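Local coordinates for protein insulinase family protease (PDB 3GO9) that is a predicted insulinase-family (M16) protease whose peptidase activity is inferred from its family and remains uncertain, at residues I50-I55 with L214-N219; Y116-P121 with L132-D137. One frame throughout, in Å; residues are numbered along the deposited sequence.

Contact 1: residues I50-I55 with L214-N219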
loop_
_atom_site.group_PDB
_atom_site.type_symbol
_atom_site.label_atom_id
_atom_site.label_comp_id
_atom_site.label_asym_id
_atom_site.label_seq_id
_atom_site.Cartn_x
_atom_site.Cartn_y
_atom_site.Cartn_z
ATOM N N ILE A 50 16.894 -9.909 -7.761
ATOM C CA ILE A 50 16.319 -9.045 -8.812
ATOM C C ILE A 50 14.850 -9.184 -8.646
ATOM O O ILE A 50 14.309 -10.305 -8.765
ATOM C CB ILE A 50 16.744 -9.485 -10.185
ATOM C CG1 ILE A 50 18.258 -9.574 -10.316
ATOM C CG2 ILE A 50 16.129 -8.618 -11.315
ATOM C CD1 ILE A 50 18.975 -8.388 -9.816
ATOM N N GLU A 51 14.149 -8.048 -8.458
ATOM C CA GLU A 51 12.701 -8.054 -8.244
ATOM C C GLU A 51 11.954 -7.585 -9.485
ATOM O O GLU A 51 12.270 -6.550 -10.028
ATOM C CB GLU A 51 12.321 -7.167 -7.058
ATOM C CG GLU A 51 12.970 -7.575 -5.733
ATOM C CD GLU A 51 12.451 -8.911 -5.224
ATOM O OE1 GLU A 51 11.247 -9.194 -5.426
ATOM O OE2 GLU A 51 13.235 -9.675 -4.580
ATOM N N LEU A 52 10.964 -8.376 -9.914
ATOM C CA LEU A 52 10.126 -8.042 -11.044
ATOM C C LEU A 52 8.669 -7.986 -10.592
ATOM O O LEU A 52 8.172 -8.872 -9.861
ATOM C CB LEU A 52 10.289 -9.083 -12.169
ATOM C CG LEU A 52 11.670 -9.222 -12.810
ATOM C CD1 LEU A 52 12.462 -10.237 -12.068
ATOM C CD2 LEU A 52 11.478 -9.728 -14.227
ATOM N N ARG A 53 7.931 -6.991 -11.074
ATOM C CA ARG A 53 6.523 -6.887 -10.762
ATOM C C ARG A 53 5.800 -6.538 -12.064
ATOM O O ARG A 53 6.221 -5.611 -12.773
ATOM C CB ARG A 53 6.251 -5.801 -9.699
ATOM C CG ARG A 53 6.985 -6.049 -8.431
ATOM C CD ARG A 53 6.384 -7.136 -7.566
ATOM N NE ARG A 53 7.123 -7.109 -6.309
ATOM C CZ ARG A 53 8.297 -7.710 -6.108
ATOM N NH1 ARG A 53 8.837 -8.498 -7.002
ATOM N NH2 ARG A 53 8.985 -7.499 -4.998
ATOM N N LEU A 54 4.723 -7.258 -12.373
ATOM C CA LEU A 54 3.889 -6.887 -13.493
ATOM C C LEU A 54 2.566 -6.540 -12.905
ATOM O O LEU A 54 1.891 -7.410 -12.323
ATOM C CB LEU A 54 3.751 -8.020 -14.532
ATOM C CG LEU A 54 2.815 -7.720 -15.724
ATOM C CD1 LEU A 54 3.472 -6.660 -16.672
ATOM C CD2 LEU A 54 2.548 -9.018 -16.491
ATOM N N ILE A 55 2.187 -5.272 -13.041
ATOM C CA ILE A 55 0.823 -4.850 -12.671
ATOM C C ILE A 55 -0.037 -4.796 -13.906
ATOM O O ILE A 55 0.326 -4.202 -14.945
ATOM C CB ILE A 55 0.773 -3.451 -11.949
ATOM C CG1 ILE A 55 1.482 -3.487 -10.631
ATOM C CG2 ILE A 55 -0.747 -3.042 -11.700
ATOM C CD1 ILE A 55 1.618 -2.059 -9.976
ATOM N N LEU A 214 5.444 -3.066 -16.227
ATOM C CA LEU A 214 6.470 -3.921 -15.644
ATOM C C LEU A 214 7.496 -3.097 -14.873
ATOM O O LEU A 214 7.978 -2.083 -15.396
ATOM C CB LEU A 214 7.199 -4.703 -16.740
ATOM C CG LEU A 214 8.344 -5.606 -16.282
ATOM C CD1 LEU A 214 7.884 -6.833 -15.530
ATOM C CD2 LEU A 214 9.217 -6.012 -17.505
ATOM N N TYR A 215 7.790 -3.506 -13.644
ATOM C CA TYR A 215 8.803 -2.848 -12.852
ATOM C C TYR A 215 9.917 -3.844 -12.558
ATOM O O TYR A 215 9.659 -5.007 -12.308
ATOM C CB TYR A 215 8.258 -2.401 -11.471
ATOM C CG TYR A 215 7.052 -1.495 -11.508
ATOM C CD1 TYR A 215 7.205 -0.123 -11.276
ATOM C CD2 TYR A 215 5.806 -1.999 -11.696
ATOM C CE1 TYR A 215 6.089 0.734 -11.321
ATOM C CE2 TYR A 215 4.712 -1.179 -11.762
ATOM C CZ TYR A 215 4.882 0.198 -11.548
ATOM O OH TYR A 215 3.752 1.039 -11.564
ATOM N N VAL A 216 11.170 -3.367 -12.589
ATOM C CA VAL A 216 12.314 -4.186 -12.314
ATOM C C VAL A 216 13.230 -3.373 -11.395
ATOM O O VAL A 216 13.588 -2.205 -11.727
ATOM C CB VAL A 216 13.097 -4.555 -13.581
ATOM C CG1 VAL A 216 14.376 -5.395 -13.273
ATOM C CG2 VAL A 216 12.188 -5.292 -14.589
ATOM N N VAL A 217 13.679 -4.015 -10.325
ATOM C CA VAL A 217 14.696 -3.417 -9.442
ATOM C C VAL A 217 15.825 -4.411 -9.246
ATOM O O VAL A 217 15.574 -5.557 -8.823
ATOM C CB VAL A 217 14.114 -3.130 -8.063
ATOM C CG1 VAL A 217 15.199 -2.621 -7.073
ATOM C CG2 VAL A 217 12.965 -2.078 -8.191
ATOM N N GLY A 218 17.053 -3.946 -9.461
ATOM C CA GLY A 218 18.183 -4.823 -9.196
ATOM C C GLY A 218 19.416 -4.423 -9.924
ATOM O O GLY A 218 19.441 -3.453 -10.672
ATOM N N ASN A 219 20.494 -5.162 -9.676
ATOM C CA ASN A 219 21.769 -4.827 -10.295
ATOM C C ASN A 219 21.774 -5.473 -11.647
ATOM O O ASN A 219 22.403 -6.511 -11.859
ATOM C CB ASN A 219 22.943 -5.319 -9.453
ATOM C CG ASN A 219 24.285 -4.927 -10.084
ATOM O OD1 ASN A 219 24.393 -3.878 -10.714
ATOM N ND2 ASN A 219 25.328 -5.724 -9.823
#
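E51 and R53 pair with V217 and Y215 as the antiparallel hydrogen-bonded positions of two neighbouring strands, each pair exchanging two backbone bonds. E51 N gives to V217 O at 2.9 Å, and Y215 N gives to R53 O at 2.8 Å. Between them L52 faces V216, and beyond R53 L54 faces L214, both as non-hydrogen-bonded pairs, where CA-H groups lean on the same carbonyls, V216 CA lying 3.3 Å from E51 O.

On the face carrying E51, R53, Y215 and V217, the Y215 ring has R53 O at its edge, in plane, while I55 CD1 approaches its CE2 obliquely at 3.7 Å. On the other face L52 CG reaches V216 CG2 at 4.3 Å, and L214 CD1 closes on R53 O. At the end of the ladder I50 CD1 sits 3.7 Å from G218 CA and 3.6 Å from N219 N.

E51 and R53 also form a salt bridge along their own strand. The E51 chain bends at chi2 (-68°), and R53 NH1 and NH2 both grip its OE1, the NH2 bond being 2.9 Å; NH1 also bonds L52 O from above the carbonyl plane. E51 OE2 is taken by S119 OG, and Y215 OH by Q399 NE2. The E51 side chain lies about 4 Å from a bound zinc ion and touches D99, which binds zinc with E101, D387 and D389. Helix 388-401 packs M392 against R53, Y215 and V217, helix 125-140 covers L52, L54 and L214 from the opposite face, and strand 114-120 flanks the 50-55 side.

Contact 2: residues Y116-P121 with L132-D137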
loop_
_atom_site.group_PDB
_atom_site.type_symbol
_atom_site.label_atom_id
_atom_site.label_comp_id
_atom_site.label_asym_id
_atom_site.label_seq_id
_atom_site.Cartn_x
_atom_site.Cartn_y
_atom_site.Cartn_z
ATOM N N TYR A 116 1.638 -9.522 -10.451
ATOM C CA TYR A 116 2.497 -10.704 -10.547
ATOM C C TYR A 116 3.873 -10.363 -9.996
ATOM O O TYR A 116 4.414 -9.312 -10.306
ATOM C CB TYR A 116 2.650 -11.156 -12.004
ATOM C CG TYR A 116 1.346 -11.663 -12.607
ATOM C CD1 TYR A 116 0.961 -12.936 -12.442
ATOM C CD2 TYR A 116 0.473 -10.798 -13.288
ATOM C CE1 TYR A 116 -0.188 -13.421 -13.035
ATOM C CE2 TYR A 116 -0.750 -11.270 -13.802
ATOM C CZ TYR A 116 -1.044 -12.583 -13.688
ATOM O OH TYR A 116 -2.237 -13.153 -14.131
ATOM N N SER A 117 4.471 -11.283 -9.222
ATOM C CA SER A 117 5.728 -10.991 -8.551
ATOM C C SER A 117 6.701 -12.145 -8.693
ATOM O O SER A 117 6.372 -13.286 -8.331
ATOM C CB SER A 117 5.537 -10.701 -7.059
ATOM O OG SER A 117 4.638 -9.609 -6.777
ATOM N N LEU A 118 7.912 -11.826 -9.126
ATOM C CA LEU A 118 9.046 -12.751 -9.146
ATOM C C LEU A 118 10.271 -12.096 -8.482
ATOM O O LEU A 118 10.502 -10.880 -8.598
ATOM C CB LEU A 118 9.388 -13.189 -10.563
ATOM C CG LEU A 118 8.498 -14.297 -11.116
ATOM C CD1 LEU A 118 8.402 -14.335 -12.630
ATOM C CD2 LEU A 118 9.074 -15.642 -10.641
ATOM N N SER A 119 11.076 -12.894 -7.792
ATOM C CA SER A 119 12.278 -12.449 -7.108
ATOM C C SER A 119 13.342 -13.471 -7.479
ATOM O O SER A 119 13.192 -14.650 -7.100
ATOM C CB SER A 119 12.063 -12.504 -5.576
ATOM O OG SER A 119 13.296 -12.286 -4.865
ATOM N N LEU A 120 14.340 -13.056 -8.249
ATOM C CA LEU A 120 15.308 -13.958 -8.829
ATOM C C LEU A 120 16.632 -13.802 -8.125
ATOM O O LEU A 120 17.025 -12.721 -7.681
ATOM C CB LEU A 120 15.539 -13.643 -10.310
ATOM C CG LEU A 120 14.306 -13.553 -11.166
ATOM C CD1 LEU A 120 14.689 -13.218 -12.604
ATOM C CD2 LEU A 120 13.527 -14.864 -11.076
ATOM N N PRO A 121 17.417 -14.876 -8.083
ATOM C CA PRO A 121 18.731 -14.649 -7.558
ATOM C C PRO A 121 19.557 -13.740 -8.427
ATOM O O PRO A 121 19.364 -13.649 -9.622
ATOM C CB PRO A 121 19.367 -16.054 -7.537
ATOM C CG PRO A 121 18.346 -16.958 -8.089
ATOM C CD PRO A 121 17.278 -16.168 -8.739
ATOM N N LEU A 132 10.993 -13.339 -17.681
ATOM C CA LEU A 132 10.350 -12.547 -18.707
ATOM C C LEU A 132 9.471 -13.390 -19.623
ATOM O O LEU A 132 8.416 -12.903 -20.098
ATOM C CB LEU A 132 11.388 -11.736 -19.502
ATOM C CG LEU A 132 12.151 -10.651 -18.738
ATOM C CD1 LEU A 132 13.109 -9.955 -19.719
ATOM C CD2 LEU A 132 11.227 -9.593 -18.117
ATOM N N ALA A 133 9.869 -14.654 -19.857
ATOM C CA ALA A 133 9.110 -15.557 -20.697
ATOM C C ALA A 133 7.803 -15.934 -19.976
ATOM O O ALA A 133 6.726 -15.952 -20.615
ATOM C CB ALA A 133 9.954 -16.739 -20.999
ATOM N N TRP A 134 7.877 -16.187 -18.668
ATOM C CA TRP A 134 6.698 -16.537 -17.901
ATOM C C TRP A 134 5.739 -15.341 -17.899
ATOM O O TRP A 134 4.539 -15.474 -18.078
ATOM C CB TRP A 134 7.011 -16.958 -16.457
ATOM C CG TRP A 134 5.805 -17.455 -15.729
ATOM C CD1 TRP A 134 5.249 -18.705 -15.833
ATOM C CD2 TRP A 134 4.938 -16.706 -14.846
ATOM N NE1 TRP A 134 4.120 -18.787 -15.033
ATOM C CE2 TRP A 134 3.935 -17.581 -14.409
ATOM C CE3 TRP A 134 4.928 -15.383 -14.376
ATOM C CZ2 TRP A 134 2.939 -17.187 -13.546
ATOM C CZ3 TRP A 134 3.939 -15.002 -13.456
ATOM C CH2 TRP A 134 2.948 -15.917 -13.081
ATOM N N LEU A 135 6.285 -14.151 -17.710
ATOM C CA LEU A 135 5.451 -12.948 -17.620
ATOM C C LEU A 135 4.825 -12.621 -18.992
ATOM O O LEU A 135 3.661 -12.173 -19.048
ATOM C CB LEU A 135 6.229 -11.746 -17.123
ATOM C CG LEU A 135 6.624 -11.828 -15.642
ATOM C CD1 LEU A 135 7.719 -10.787 -15.319
ATOM C CD2 LEU A 135 5.446 -11.642 -14.711
ATOM N N SER A 136 5.581 -12.810 -20.065
ATOM C CA SER A 136 5.017 -12.611 -21.444
ATOM C C SER A 136 4.043 -13.689 -21.873
ATOM O O SER A 136 3.030 -13.390 -22.525
ATOM C CB SER A 136 6.098 -12.325 -22.468
ATOM O OG SER A 136 7.066 -13.348 -22.552
ATOM N N ASP A 137 4.297 -14.928 -21.496
ATOM C CA ASP A 137 3.289 -15.993 -21.651
ATOM C C ASP A 137 2.001 -15.594 -20.937
ATOM O O ASP A 137 0.898 -15.723 -21.483
ATOM C CB ASP A 137 3.748 -17.341 -21.036
ATOM C CG ASP A 137 4.836 -18.086 -21.803
ATOM O OD1 ASP A 137 5.211 -17.705 -22.954
ATOM O OD2 ASP A 137 5.247 -19.154 -21.230
#
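Apolar helix-on-sheet packing joins Y116-P121 to L132-D137, in the buried layer between strand 114-120 and helix 125-140. The two short segments run antiparallel at 172°, their axes 10.3 Å apart, and Y116 and L118 from the strand meet W134 and L135 from the helix. The side chains of Y116 and W134 cross at about a right angle, CD1 of the tyrosine coming to 3.6 Å from W134 CH2. Their ring planes stand at 71°, an oblique pairing. Beside this pair, L135 CD2 lies 3.9 Å from Y116 CB. L118 CD1 approaches both helix residues, 4.0 Å from W134 CE3 and 4.3 Å from L135 CG.

Strand and helix follow each other directly in the chain, a beta-alpha unit of the mixed alpha/beta sheet in the M16 fold, with helix 125-140 packed on the sheet. The first torsion of W134 (chi1 -174°) swings CG away from its own backbone N and brings the six-membered ring against Y116 and L118. NE1 is bonded to A78 O, which helps fix the ring's rotation, and W94 packs edge-to-face with it. The hydroxyl of Y116 is hydrogen-bonded to that of Y207. L135 also touches F233 of helix 222-233.

How the contacts relate
Both contacts are buried and meet on one sheet, where strands 50-56 and 114-120 are neighbours. Contact 1 is made within the sheet and rests on backbone hydrogen bonds across it, with a salt bridge within the 50-55 strand; contact 2 is made across the layers and rests on apolar and aromatic side chains alone. The strands of the two contacts are stitched together, I50 O accepting from L120 N at 2.8 Å. L135 is shared, packing on the strand of contact 2 and on the residues of contact 1 that face the helix. Contact 1 brings together sequence-distant strands, contact 2 near neighbours in the chain.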